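Local coordinates for lipoprotein (PDB 3UP9) that probably serves as the substrate-binding lipoprotein of a methionine uptake system, holding a selenomethionine in the cleft between its two lobes, at residues Ala19-Tyr24 with Lys229-Lys234; Val65-Asn70 with Thr115-Arg120; Ile85-Leu90 with Asn198-Val203. All blocks are in the same frame, centred on the assembly; numbering follows the deposited sequence.

Contact 1: Ala19-Tyr24 with Lys229-Lys234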
loop_
_atom_site.group_PDB
_atom_site.type_symbol
_atom_site.label_atom_id
_atom_site.label_comp_id
_atom_site.label_asym_id
_atom_site.label_seq_id
_atom_site.Cartn_x
_atom_site.Cartn_y
_atom_site.Cartn_z
ATOM N N ALA A 19 -5.360 5.046 8.326
ATOM C CA ALA A 19 -6.200 5.920 9.155
ATOM C C ALA A 19 -6.431 5.326 10.530
ATOM O O ALA A 19 -6.460 6.062 11.497
ATOM C CB ALA A 19 -7.515 6.332 8.485
ATOM N N LYS A 20 -6.569 4.015 10.657
ATOM C CA LYS A 20 -6.704 3.416 12.011
ATOM C C LYS A 20 -5.467 3.669 12.918
ATOM O O LYS A 20 -5.588 4.004 14.093
ATOM C CB LYS A 20 -6.987 1.911 11.920
ATOM C CG LYS A 20 -8.286 1.574 11.244
ATOM C CD LYS A 20 -8.699 0.113 11.413
ATOM C CE LYS A 20 -10.194 -0.145 11.121
ATOM N NZ LYS A 20 -11.140 -0.314 12.287
ATOM N N ILE A 21 -4.277 3.479 12.377
ATOM C CA ILE A 21 -3.013 3.720 13.096
ATOM C C ILE A 21 -2.970 5.193 13.495
ATOM O O ILE A 21 -2.658 5.515 14.636
ATOM C CB ILE A 21 -1.768 3.366 12.228
ATOM C CG1 ILE A 21 -1.699 1.868 11.923
ATOM C CG2 ILE A 21 -0.476 3.800 12.879
ATOM C CD1 ILE A 21 -0.726 1.586 10.757
ATOM N N LEU A 22 -3.330 6.089 12.571
ATOM C CA LEU A 22 -3.318 7.545 12.866
ATOM C C LEU A 22 -4.359 7.926 13.929
ATOM O O LEU A 22 -4.140 8.875 14.654
ATOM C CB LEU A 22 -3.504 8.416 11.622
ATOM C CG LEU A 22 -2.432 8.399 10.534
ATOM C CD1 LEU A 22 -2.945 9.229 9.367
ATOM C CD2 LEU A 22 -1.081 8.877 11.079
ATOM N N THR A 23 -5.443 7.146 14.040
ATOM C CA THR A 23 -6.523 7.444 14.956
ATOM C C THR A 23 -6.055 6.963 16.365
ATOM O O THR A 23 -6.205 7.713 17.330
ATOM C CB THR A 23 -7.852 6.839 14.480
ATOM O OG1 THR A 23 -8.205 7.427 13.220
ATOM C CG2 THR A 23 -9.007 7.084 15.483
ATOM N N TYR A 24 -5.410 5.788 16.448
ATOM C CA TYR A 24 -4.789 5.366 17.691
ATOM C C TYR A 24 -3.842 6.466 18.207
ATOM O O TYR A 24 -3.931 6.898 19.355
ATOM C CB TYR A 24 -4.071 4.012 17.556
ATOM C CG TYR A 24 -3.232 3.736 18.759
ATOM C CD1 TYR A 24 -3.798 3.299 19.932
ATOM C CD2 TYR A 24 -1.901 4.026 18.756
ATOM C CE1 TYR A 24 -3.018 3.052 21.057
ATOM C CE2 TYR A 24 -1.123 3.841 19.868
ATOM C CZ TYR A 24 -1.670 3.335 21.006
ATOM O OH TYR A 24 -0.862 3.178 22.109
ATOM N N LYS A 229 3.735 0.061 17.456
ATOM C CA LYS A 229 4.041 -1.329 17.068
ATOM C C LYS A 229 3.058 -2.313 17.747
ATOM O O LYS A 229 2.520 -3.221 17.084
ATOM C CB LYS A 229 5.483 -1.675 17.433
ATOM C CG LYS A 229 5.899 -3.071 17.100
ATOM C CD LYS A 229 7.422 -3.229 17.110
ATOM C CE LYS A 229 7.760 -4.663 16.751
ATOM N NZ LYS A 229 9.203 -4.877 16.570
ATOM N N GLN A 230 2.819 -2.091 19.038
ATOM C CA GLN A 230 1.930 -2.921 19.835
ATOM C C GLN A 230 0.506 -2.772 19.338
ATOM O O GLN A 230 -0.176 -3.756 19.168
ATOM C CB GLN A 230 2.054 -2.601 21.348
ATOM C CG GLN A 230 3.383 -3.108 21.862
ATOM C CD GLN A 230 3.611 -2.929 23.352
ATOM O OE1 GLN A 230 3.109 -2.008 24.002
ATOM N NE2 GLN A 230 4.424 -3.808 23.885
ATOM N N TYR A 231 0.060 -1.560 19.074
ATOM C CA TYR A 231 -1.235 -1.400 18.413
ATOM C C TYR A 231 -1.324 -2.229 17.104
ATOM O O TYR A 231 -2.308 -2.931 16.893
ATOM C CB TYR A 231 -1.564 0.080 18.136
ATOM C CG TYR A 231 -2.843 0.243 17.336
ATOM C CD1 TYR A 231 -4.100 0.231 17.978
ATOM C CD2 TYR A 231 -2.813 0.389 15.929
ATOM C CE1 TYR A 231 -5.281 0.349 17.256
ATOM C CE2 TYR A 231 -3.996 0.500 15.193
ATOM C CZ TYR A 231 -5.217 0.500 15.881
ATOM O OH TYR A 231 -6.356 0.566 15.214
ATOM N N ILE A 232 -0.319 -2.166 16.241
ATOM C CA ILE A 232 -0.368 -2.915 14.966
ATOM C C ILE A 232 -0.415 -4.408 15.237
ATOM O O ILE A 232 -1.201 -5.118 14.632
ATOM C CB ILE A 232 0.788 -2.592 13.983
ATOM C CG1 ILE A 232 0.727 -1.125 13.561
ATOM C CG2 ILE A 232 0.762 -3.493 12.793
ATOM C CD1 ILE A 232 1.944 -0.668 12.772
ATOM N N GLU A 233 0.393 -4.881 16.170
ATOM C CA GLU A 233 0.459 -6.326 16.443
ATOM C C GLU A 233 -0.832 -6.829 17.095
ATOM O O GLU A 233 -1.223 -7.943 16.868
ATOM C CB GLU A 233 1.661 -6.633 17.327
ATOM C CG GLU A 233 2.961 -6.333 16.616
ATOM C CD GLU A 233 4.201 -6.600 17.451
ATOM O OE1 GLU A 233 4.232 -6.336 18.674
ATOM O OE2 GLU A 233 5.185 -7.042 16.845
ATOM N N LYS A 234 -1.484 -5.993 17.896
ATOM C CA LYS A 234 -2.746 -6.360 18.525
ATOM C C LYS A 234 -3.841 -6.343 17.495
ATOM O O LYS A 234 -4.634 -7.240 17.453
ATOM C CB LYS A 234 -3.107 -5.438 19.705
ATOM C CG LYS A 234 -2.267 -5.637 20.978
ATOM C CD LYS A 234 -2.851 -4.929 22.208
ATOM C CE LYS A 234 -2.368 -3.485 22.429
ATOM N NZ LYS A 234 -2.144 -3.277 23.901
#
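Tyr-24 and Tyr-231 both hold CG anti to the backbone N (chi1 169° and 175°), which sends the two phenol rings out from their helices and past each other in opposite directions. The rings run nearly parallel, planes 18° apart, but are offset so that little of one lies over the other. Each instead covers the other's CB: Tyr-24 CB sits 3.8 Å from the centroid of the Tyr-231 ring, and Tyr-231 CB lies 4.0 Å from that of Tyr-24, both over the centre of a face. The ring carbons come closest at CD1 of Tyr-24 and CD1 of Tyr-231, 3.6 Å apart. Farther out, Tyr-231 OH reaches Lys-20 CB at 3.6 Å, and its CE2 rests near Ile-21 CA. Beside the tyrosine pair, Ile-21 CD1 and Ile-232 CD1 meet at 4.0 Å, crossing obliquely. Cutting Tyr-231 back to an alanine is likely to uncover the face of Tyr-24 and open a gap beside Lys-20 and Ile-21. Trp-236 and Val-228 also pack on Ile-21. The contact thus fastens helix 226-235, near the C terminus, onto helix 15-28 by CH-pi contacts and aliphatic carbon, with neither charge pairing nor hydrogen bonding between the two segments.

Contact 2: Val65-Asn70 with Thr115-Arg120. With MSE (selenomethionine), chain B.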
loop_
_atom_site.group_PDB
_atom_site.type_symbol
_atom_site.label_atom_id
_atom_site.label_comp_id
_atom_site.label_asym_id
_atom_site.label_seq_id
_atom_site.Cartn_x
_atom_site.Cartn_y
_atom_site.Cartn_z
ATOM N N VAL A 65 7.711 2.922 -0.351
ATOM C CA VAL A 65 8.932 3.577 -0.783
ATOM C C VAL A 65 9.119 3.460 -2.284
ATOM O O VAL A 65 9.431 4.452 -2.915
ATOM C CB VAL A 65 10.164 3.151 0.083
ATOM C CG1 VAL A 65 11.509 3.349 -0.669
ATOM C CG2 VAL A 65 10.156 3.913 1.406
ATOM N N PRO A 66 8.926 2.272 -2.877
ATOM C CA PRO A 66 9.011 2.184 -4.327
ATOM C C PRO A 66 7.964 2.989 -5.136
ATOM O O PRO A 66 8.293 3.561 -6.183
ATOM C CB PRO A 66 8.876 0.683 -4.595
ATOM C CG PRO A 66 9.283 -0.001 -3.319
ATOM C CD PRO A 66 8.761 0.935 -2.263
ATOM N N TYR A 67 6.726 3.028 -4.679
ATOM C CA TYR A 67 5.714 3.836 -5.312
ATOM C C TYR A 67 6.092 5.318 -5.236
ATOM O O TYR A 67 5.951 6.046 -6.238
ATOM C CB TYR A 67 4.359 3.577 -4.635
ATOM C CG TYR A 67 3.241 4.442 -5.167
ATOM C CD1 TYR A 67 3.064 5.751 -4.701
ATOM C CD2 TYR A 67 2.359 3.963 -6.119
ATOM C CE1 TYR A 67 2.033 6.546 -5.183
ATOM C CE2 TYR A 67 1.329 4.763 -6.589
ATOM C CZ TYR A 67 1.177 6.062 -6.135
ATOM O OH TYR A 67 0.176 6.899 -6.650
ATOM N N LEU A 68 6.558 5.767 -4.061
ATOM C CA LEU A 68 7.012 7.159 -3.879
ATOM C C LEU A 68 8.138 7.511 -4.849
ATOM O O LEU A 68 8.095 8.550 -5.484
ATOM C CB LEU A 68 7.423 7.440 -2.418
ATOM C CG LEU A 68 8.083 8.813 -2.101
ATOM C CD1 LEU A 68 7.104 9.956 -2.374
ATOM C CD2 LEU A 68 8.553 8.831 -0.636
ATOM N N GLU A 69 9.121 6.620 -4.983
ATOM C CA GLU A 69 10.260 6.850 -5.865
ATOM C C GLU A 69 9.797 6.966 -7.314
ATOM O O GLU A 69 10.244 7.825 -8.025
ATOM C CB GLU A 69 11.317 5.743 -5.700
ATOM C CG GLU A 69 12.039 5.872 -4.377
ATOM C CD GLU A 69 12.828 4.672 -3.935
ATOM O OE1 GLU A 69 12.624 3.560 -4.422
ATOM O OE2 GLU A 69 13.681 4.863 -3.067
ATOM N N ASN A 70 8.901 6.103 -7.738
ATOM C CA ASN A 70 8.286 6.218 -9.057
ATOM C C ASN A 70 7.486 7.536 -9.275
ATOM O O ASN A 70 7.595 8.122 -10.378
ATOM C CB ASN A 70 7.404 5.016 -9.371
ATOM C CG ASN A 70 6.765 5.131 -10.732
ATOM O OD1 ASN A 70 7.385 4.813 -11.731
ATOM N ND2 ASN A 70 5.506 5.600 -10.778
ATOM N N THR A 115 2.176 2.013 -12.408
ATOM C CA THR A 115 3.479 1.412 -12.695
ATOM C C THR A 115 4.100 0.603 -11.541
ATOM O O THR A 115 4.354 -0.581 -11.701
ATOM C CB THR A 115 4.468 2.507 -13.130
ATOM O OG1 THR A 115 3.875 3.237 -14.225
ATOM C CG2 THR A 115 5.848 1.947 -13.486
ATOM N N ALA A 116 4.325 1.250 -10.392
ATOM C CA ALA A 116 5.014 0.642 -9.249
ATOM C C ALA A 116 4.346 -0.627 -8.719
ATOM O O ALA A 116 5.041 -1.615 -8.383
ATOM C CB ALA A 116 5.121 1.645 -8.137
ATOM N N ASN A 117 3.014 -0.580 -8.591
ATOM C CA ASN A 117 2.227 -1.686 -8.039
ATOM C C ASN A 117 1.939 -2.815 -9.037
ATOM O O ASN A 117 1.885 -3.989 -8.627
ATOM C CB ASN A 117 0.923 -1.186 -7.375
ATOM C CG ASN A 117 1.191 -0.421 -6.105
ATOM O OD1 ASN A 117 1.827 -0.928 -5.169
ATOM N ND2 ASN A 117 0.772 0.820 -6.089
ATOM N N GLN A 118 1.782 -2.475 -10.326
ATOM C CA GLN A 118 1.700 -3.478 -11.385
ATOM C C GLN A 118 3.030 -4.226 -11.477
ATOM O O GLN A 118 3.107 -5.472 -11.572
ATOM C CB GLN A 118 1.351 -2.837 -12.741
ATOM C CG GLN A 118 1.213 -3.866 -13.823
ATOM C CD GLN A 118 0.662 -3.351 -15.108
ATOM O OE1 GLN A 118 1.285 -3.538 -16.179
ATOM N NE2 GLN A 118 -0.549 -2.746 -15.044
ATOM N N SER A 119 4.094 -3.466 -11.416
ATOM C CA SER A 119 5.413 -4.070 -11.411
ATOM C C SER A 119 5.587 -5.045 -10.218
ATOM O O SER A 119 6.021 -6.198 -10.394
ATOM C CB SER A 119 6.492 -2.999 -11.439
ATOM O OG SER A 119 7.707 -3.682 -11.372
ATOM N N ARG A 120 5.157 -4.616 -9.030
ATOM C CA ARG A 120 5.282 -5.465 -7.852
ATOM C C ARG A 120 4.414 -6.779 -7.931
ATOM O O ARG A 120 4.871 -7.846 -7.519
ATOM C CB ARG A 120 4.959 -4.621 -6.632
ATOM C CG ARG A 120 4.829 -5.379 -5.333
ATOM C CD ARG A 120 4.422 -4.392 -4.258
ATOM N NE ARG A 120 4.306 -4.944 -2.910
ATOM C CZ ARG A 120 3.667 -4.307 -1.932
ATOM N NH1 ARG A 120 3.171 -3.109 -2.138
ATOM N NH2 ARG A 120 3.607 -4.818 -0.735
HETATM N N MSE B 300 -0.794 0.295 1.305
HETATM C CA MSE B 300 -0.208 -0.156 0.024
HETATM C C MSE B 300 0.835 -1.235 0.190
HETATM O O MSE B 300 1.575 -1.238 1.209
HETATM O OXT MSE B 300 0.910 -2.079 -0.717
HETATM C CB MSE B 300 0.427 1.009 -0.692
HETATM C CG MSE B 300 0.955 0.673 -2.122
HETATM SE SE MSE B 300 1.756 2.222 -2.916
HETATM C CE MSE B 300 0.295 3.588 -2.837
#
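Tyr-67 and Asn-117 meet beside the selenium of the bound selenomethionine, Tyr-67 CD2 lying 3.5 Å from Asn-117 ND2 with ring and amide planes 25° apart. The ligand's CE methyl lies over the centre of one face of the Tyr-67 ring, and its SE comes within 3.4 Å of Tyr-67 CB. Asn-117 flanks the same chain, its OD1 3.6 Å from the ligand CG. At the other end of the ligand, Arg-120 NH1 gives a hydrogen bond of 2.9 Å to OXT, bent to 145° at the hydrogen; the side chain reaches it by staying extended from CG to NE.

Behind this first shell the helices meet on a small residue. Ala-116 CB sits 3.6 Å from Tyr-67 CA, a close approach that a methyl group permits. One turn on from Tyr-67, Asn-70 crosses Thr-115 at about a right angle, with OD1 3.7 Å from CG2, while Asn-70 ND2 and Thr-115 OG1 both bond Gln-74 OE1. Second-shell bonds set the pocket groups: Asp-114 takes the Asn-117 amide N-H, Asn-174 donates to its OD1, and Glu-193 forms a salt bridge with Arg-120 NE.

The short helix segments run at 136° to each other, their axes 9.1 Å apart. Helix 65-75 follows strand 59-64 of the larger sheet, and helix 115-127 follows strand 107-112 of the other. The contact therefore joins the two lobes across the ligand cleft, consistent with the closed, ligand-bound state of binding proteins of this clan.

Contact 3: Ile85-Leu90 with Asn198-Val203. With MSE (selenomethionine), chain B.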
loop_
_atom_site.group_PDB
_atom_site.type_symbol
_atom_site.label_atom_id
_atom_site.label_comp_id
_atom_site.label_asym_id
_atom_site.label_seq_id
_atom_site.Cartn_x
_atom_site.Cartn_y
_atom_site.Cartn_z
ATOM N N ILE A 85 7.217 2.191 8.348
ATOM C CA ILE A 85 6.330 1.916 9.471
ATOM C C ILE A 85 5.826 0.464 9.467
ATOM O O ILE A 85 5.954 -0.224 10.461
ATOM C CB ILE A 85 5.164 2.928 9.503
ATOM C CG1 ILE A 85 5.811 4.315 9.650
ATOM C CG2 ILE A 85 4.120 2.601 10.651
ATOM C CD1 ILE A 85 4.949 5.379 9.015
ATOM N N HIS A 86 5.260 0.035 8.349
ATOM C CA HIS A 86 4.768 -1.299 8.209
ATOM C C HIS A 86 4.770 -1.741 6.764
ATOM O O HIS A 86 4.837 -0.927 5.855
ATOM C CB HIS A 86 3.353 -1.394 8.734
ATOM C CG HIS A 86 2.342 -0.665 7.888
ATOM N ND1 HIS A 86 1.987 0.589 8.131
ATOM C CD2 HIS A 86 1.629 -1.067 6.779
ATOM C CE1 HIS A 86 1.083 0.984 7.213
ATOM N NE2 HIS A 86 0.857 -0.038 6.399
ATOM N N LEU A 87 4.729 -3.064 6.600
ATOM C CA LEU A 87 4.594 -3.745 5.363
ATOM C C LEU A 87 3.209 -4.388 5.293
ATOM O O LEU A 87 2.697 -4.913 6.306
ATOM C CB LEU A 87 5.681 -4.841 5.311
ATOM C CG LEU A 87 5.737 -5.793 4.141
ATOM C CD1 LEU A 87 6.274 -4.985 2.960
ATOM C CD2 LEU A 87 6.647 -6.985 4.504
ATOM N N GLU A 88 2.609 -4.329 4.103
ATOM C CA GLU A 88 1.386 -5.066 3.761
ATOM C C GLU A 88 1.712 -6.069 2.670
ATOM O O GLU A 88 1.787 -5.660 1.508
ATOM C CB GLU A 88 0.309 -4.124 3.211
ATOM C CG GLU A 88 -0.423 -3.243 4.208
ATOM C CD GLU A 88 -0.924 -1.956 3.561
ATOM O OE1 GLU A 88 -1.425 -2.010 2.418
ATOM O OE2 GLU A 88 -0.788 -0.866 4.165
ATOM N N PRO A 89 1.922 -7.368 3.018
ATOM C CA PRO A 89 2.184 -8.326 1.994
ATOM C C PRO A 89 1.121 -8.321 0.851
ATOM O O PRO A 89 -0.098 -8.249 1.089
ATOM C CB PRO A 89 2.216 -9.662 2.770
ATOM C CG PRO A 89 2.600 -9.299 4.169
ATOM C CD PRO A 89 1.859 -8.017 4.348
ATOM N N LEU A 90 1.604 -8.360 -0.388
ATOM C CA LEU A 90 0.734 -8.364 -1.542
ATOM C C LEU A 90 0.191 -9.765 -1.703
ATOM O O LEU A 90 0.914 -10.766 -1.474
ATOM C CB LEU A 90 1.492 -7.902 -2.782
ATOM C CG LEU A 90 0.687 -7.563 -4.037
ATOM C CD1 LEU A 90 -0.329 -6.406 -3.819
ATOM C CD2 LEU A 90 1.672 -7.314 -5.181
ATOM N N ASN A 198 11.765 -7.192 1.883
ATOM C CA ASN A 198 10.716 -6.623 1.045
ATOM C C ASN A 198 10.856 -5.089 1.083
ATOM O O ASN A 198 10.810 -4.502 2.155
ATOM C CB ASN A 198 9.348 -7.084 1.552
ATOM C CG ASN A 198 8.232 -6.777 0.605
ATOM O OD1 ASN A 198 8.234 -5.756 -0.061
ATOM N ND2 ASN A 198 7.252 -7.656 0.558
ATOM N N PRO A 199 11.095 -4.435 -0.082
ATOM C CA PRO A 199 11.304 -2.980 0.018
ATOM C C PRO A 199 10.030 -2.138 0.136
ATOM O O PRO A 199 10.156 -0.923 0.400
ATOM C CB PRO A 199 12.083 -2.639 -1.268
ATOM C CG PRO A 199 11.555 -3.626 -2.245
ATOM C CD PRO A 199 11.401 -4.919 -1.442
ATOM N N ALA A 200 8.849 -2.771 0.014
ATOM C CA ALA A 200 7.580 -2.045 -0.031
ATOM C C ALA A 200 7.040 -1.644 1.334
ATOM O O ALA A 200 5.837 -1.851 1.639
ATOM C CB ALA A 200 6.512 -2.822 -0.819
ATOM N N VAL A 201 7.895 -1.006 2.135
ATOM C CA VAL A 201 7.466 -0.474 3.425
ATOM C C VAL A 201 6.733 0.872 3.235
ATOM O O VAL A 201 7.086 1.718 2.398
ATOM C CB VAL A 201 8.651 -0.320 4.402
ATOM C CG1 VAL A 201 9.260 -1.688 4.720
ATOM C CG2 VAL A 201 9.704 0.646 3.854
ATOM N N ASN A 202 5.723 1.067 4.072
ATOM C CA ASN A 202 4.868 2.238 4.059
ATOM C C ASN A 202 5.401 3.391 4.910
ATOM O O ASN A 202 5.732 3.216 6.059
ATOM C CB ASN A 202 3.471 1.865 4.584
ATOM C CG ASN A 202 2.669 1.071 3.596
ATOM O OD1 ASN A 202 1.765 1.615 2.932
ATOM N ND2 ASN A 202 2.957 -0.240 3.520
ATOM N N VAL A 203 5.430 4.590 4.341
ATOM C CA VAL A 203 6.104 5.726 4.944
ATOM C C VAL A 203 5.228 6.964 5.023
ATOM O O VAL A 203 4.280 7.118 4.253
ATOM C CB VAL A 203 7.453 6.026 4.178
ATOM C CG1 VAL A 203 8.476 4.931 4.485
ATOM C CG2 VAL A 203 7.213 6.153 2.686
HETATM N N MSE B 300 -0.794 0.295 1.305
HETATM C CA MSE B 300 -0.208 -0.156 0.024
HETATM C C MSE B 300 0.835 -1.235 0.190
HETATM O O MSE B 300 1.575 -1.238 1.209
HETATM O OXT MSE B 300 0.910 -2.079 -0.717
HETATM C CB MSE B 300 0.427 1.009 -0.692
HETATM C CG MSE B 300 0.955 0.673 -2.122
HETATM SE SE MSE B 300 1.756 2.222 -2.916
HETATM C CE MSE B 300 0.295 3.588 -2.837
HETATM O O HOH W 1 3.470 -3.257 1.563
#
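The His-86 imidazole is stacked on the Asn-202 amide, planes 11° apart, with Asn-202 CB over one face toward the rim, 3.8 Å from the ring centroid. At the ring's edge, NE2 donates in the imidazole plane to the anti lone pair of Glu-88 OE2 (2.9 Å), a His-carboxylate hydrogen bond. The setting is an antiparallel meeting of strands 86-87 and 201-207 in the larger sheet of this binding-protein fold, beside the ligand cleft. His-86 O takes two donors from Asn-202: the backbone N at 2.8 Å, and the side-chain ND2, which approaches from above the carbonyl plane. Ile-85 N bonds Asn-202 O in turn.

These bonds present two groups to the selenomethionine. Glu-88 OE1 accepts from Asn-176 N and from the ligand N at 2.6 Å, while Asn-202 ND2 donates to the ligand O at 2.9 Å; Asn-202 OD1 takes a bond from His-18 and a weak one from the ligand N. The imidazole bond would probably hold the Glu-88 carboxylate in its rotation and favour its negative charge, suited to an ammonium group.

Leu-87 lies on the other side of the strand, where its CD1 packs 3.5 Å from Asn-198 CG. Asn-198 OD1 accepts from Ala-200 N in an Asx turn, its ND2 bonding Ser-194 and Glu-193. A water accepts from Glu-88 N at 2.9 Å and lies 2.8 Å from both Ala-200 O and the ligand O.

How the contacts relate
Contacts 2 and 3 grip the same selenomethionine from different directions, their centres about 12 Å apart: contact 2 holds its selenium end and one carboxylate oxygen, contact 3 its ammonium group and the other oxygen. They also touch directly. Arg-120 CZ packs 3.4 Å from Ala-200 CB, and Val-65 N lies 3.1 Å from Val-201 O, a probable hydrogen bond. Contact 1 stands apart from the ligand, with the Ile-21 side chain about 10 Å from it, but reaches contact 3 where Ile-21 CD1 packs 3.9 Å from His-86 ND1. Contacts 1 and 2 lie on opposite sides of the chain's centre, nearest atoms about 14 Å apart.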